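Local atomic coordinates of archaemetzincin (Archaeoglobus fulgidus, PDB entry 3ZVS), a protein that is a probable zinc metalloprotease of the metzincin type, with one catalytic and one apparently structural zinc ion and a natural substrate that is unknown. Residues A90-S95 against V116-H121. Sequence-based numbering, arbitrary orientation.
Sequences ARAVLS and VHEIGH. With ZN (zinc ion), chain D.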
loop_
_atom_site.group_PDB
_atom_site.type_symbol
_atom_site.label_atom_id
_atom_site.label_comp_id
_atom_site.label_asym_id
_atom_site.label_seq_id
_atom_site.Cartn_x
_atom_site.Cartn_y
_atom_site.Cartn_z
ATOM N N ALA A 90 3.285 11.143 -6.303
ATOM C CA ALA A 90 1.838 11.165 -6.244
ATOM C C ALA A 90 1.191 9.813 -6.014
ATOM O O ALA A 90 0.081 9.758 -5.472
ATOM C CB ALA A 90 1.296 11.771 -7.502
ATOM N N ARG A 91 1.872 8.748 -6.432
ATOM C CA ARG A 91 1.238 7.433 -6.586
ATOM C C ARG A 91 1.943 6.323 -5.813
ATOM O O ARG A 91 3.168 6.332 -5.657
ATOM C CB ARG A 91 1.250 7.025 -8.072
ATOM C CG ARG A 91 0.431 7.932 -8.947
ATOM C CD ARG A 91 0.644 7.599 -10.404
ATOM N NE ARG A 91 1.922 8.081 -10.889
ATOM C CZ ARG A 91 2.212 8.245 -12.176
ATOM N NH1 ARG A 91 1.299 7.973 -13.086
ATOM N NH2 ARG A 91 3.415 8.679 -12.546
ATOM N N ALA A 92 1.167 5.349 -5.337
ATOM C CA ALA A 92 1.704 4.109 -4.794
ATOM C C ALA A 92 0.759 2.982 -5.098
ATOM O O ALA A 92 -0.410 3.225 -5.471
ATOM C CB ALA A 92 1.918 4.214 -3.284
ATOM N N VAL A 93 1.251 1.766 -4.945
ATOM C CA VAL A 93 0.464 0.566 -5.040
ATOM C C VAL A 93 0.772 -0.319 -3.838
ATOM O O VAL A 93 1.900 -0.409 -3.366
ATOM C CB VAL A 93 0.691 -0.167 -6.382
ATOM C CG1 VAL A 93 2.105 -0.600 -6.520
ATOM C CG2 VAL A 93 -0.240 -1.374 -6.510
ATOM N N LEU A 94 -0.279 -0.924 -3.317
ATOM C CA LEU A 94 -0.227 -1.920 -2.256
ATOM C C LEU A 94 -0.843 -3.228 -2.771
ATOM O O LEU A 94 -1.927 -3.206 -3.356
ATOM C CB LEU A 94 -1.069 -1.438 -1.076
ATOM C CG LEU A 94 -1.362 -2.481 0.001
ATOM C CD1 LEU A 94 -0.123 -2.943 0.760
ATOM C CD2 LEU A 94 -2.403 -1.929 0.989
ATOM N N SER A 95 -0.215 -4.353 -2.506
ATOM C CA SER A 95 -0.848 -5.652 -2.687
ATOM C C SER A 95 -1.098 -6.285 -1.331
ATOM O O SER A 95 -0.209 -6.303 -0.458
ATOM C CB SER A 95 0.016 -6.606 -3.456
ATOM O OG SER A 95 -0.539 -7.903 -3.397
ATOM N N VAL A 116 -0.593 2.412 5.075
ATOM C CA VAL A 116 0.004 3.562 5.717
ATOM C C VAL A 116 1.465 3.693 5.315
ATOM O O VAL A 116 1.938 4.791 5.007
ATOM C CB VAL A 116 -0.168 3.448 7.224
ATOM C CG1 VAL A 116 0.660 4.513 7.964
ATOM C CG2 VAL A 116 -1.646 3.640 7.608
ATOM N N HIS A 117 2.177 2.569 5.290
ATOM C CA HIS A 117 3.589 2.538 4.868
ATOM C C HIS A 117 3.762 3.125 3.457
ATOM O O HIS A 117 4.604 3.963 3.188
ATOM C CB HIS A 117 4.073 1.092 4.925
ATOM C CG HIS A 117 5.502 0.920 4.539
ATOM N ND1 HIS A 117 6.525 0.895 5.469
ATOM C CD2 HIS A 117 6.101 0.792 3.323
ATOM C CE1 HIS A 117 7.683 0.724 4.843
ATOM N NE2 HIS A 117 7.450 0.652 3.541
ATOM N N GLU A 118 2.950 2.638 2.519
ATOM C CA GLU A 118 3.057 3.114 1.147
ATOM C C GLU A 118 2.751 4.608 1.042
ATOM O O GLU A 118 3.422 5.352 0.350
ATOM C CB GLU A 118 2.113 2.313 0.231
ATOM C CG GLU A 118 2.528 0.865 0.041
ATOM C CD GLU A 118 3.964 0.697 -0.363
ATOM O OE1 GLU A 118 4.454 1.471 -1.228
ATOM O OE2 GLU A 118 4.642 -0.191 0.179
ATOM N N ILE A 119 1.706 5.049 1.697
ATOM C CA ILE A 119 1.327 6.454 1.635
ATOM C C ILE A 119 2.432 7.307 2.282
ATOM O O ILE A 119 2.756 8.365 1.790
ATOM C CB ILE A 119 -0.069 6.686 2.281
ATOM C CG1 ILE A 119 -1.163 6.060 1.427
ATOM C CG2 ILE A 119 -0.365 8.160 2.464
ATOM C CD1 ILE A 119 -2.434 5.823 2.212
ATOM N N GLY A 120 3.036 6.816 3.358
ATOM C CA GLY A 120 4.149 7.526 3.962
ATOM C C GLY A 120 5.256 7.776 2.958
ATOM O O GLY A 120 5.841 8.861 2.965
ATOM N N HIS A 121 5.580 6.789 2.131
ATOM C CA HIS A 121 6.556 7.025 1.066
ATOM C C HIS A 121 6.118 8.114 0.094
ATOM O O HIS A 121 6.928 8.951 -0.297
ATOM C CB HIS A 121 6.793 5.780 0.227
ATOM C CG HIS A 121 7.629 4.702 0.864
ATOM N ND1 HIS A 121 8.849 4.922 1.468
ATOM C CD2 HIS A 121 7.443 3.362 0.884
ATOM C CE1 HIS A 121 9.372 3.753 1.833
ATOM N NE2 HIS A 121 8.524 2.796 1.505
HETATM ZN ZN ZN D . 8.816 0.806 1.987
#
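Strand 91-95 runs nearly antiparallel to helix segment 116-121, their axes 8.0 Å apart at an angle of 163°, with A92 and E118 nearest in backbone register. The interface is small and buried, and E118 supplies almost all of the helix side of it. Its first methylene lies against the methyl group of A92, CB to CB at 4.0 Å. Further out, CG of E118 passes the carbonyl oxygen of V93 at 3.7 Å, and CB of L94 borders the same methylene more loosely. No hydrogen bond joins the two segments, so the strand meets the glutamate through van der Waals contact with its aliphatic part. A bend at chi2 (-51°) turns the carboxylate of E118 off the strand and toward the metal, OE2 ending 4.7 Å from the zinc ion. OE1 of E118 passes O of V93 at 3.8 Å without bonding to it. L66 of the neighbouring strand 65-69 touches A92, L94 and E118, extending this apolar floor.

H117 and H121, one helical turn apart, direct their imidazoles to the zinc ion, which NE2 of H117 and NE2 of H121 each bind at 2.1 Å. CG of H117 is anti to the backbone N (chi1 -179°), whereas that of H121 is anti to the carbonyl carbon; from these different rotamers both rings converge on the metal. Hydrogen bonds from the two ND1 atoms, to O of V133 for H117 and to O of L125 for H121, help the metal bonds to set the ring orientations and probably make the imidazoles stronger electron donors.

H117, E118 and H121 make up the HExxH motif, which H127, the third histidine ligand, extends in the metzincin manner; the motif packs on the mixed five-stranded sheet at strand 91-95. The stem of E118 rests on the strand while its carboxylate faces the metal, close to the bound malonate, a placement consistent with its inferred role as proton acceptor.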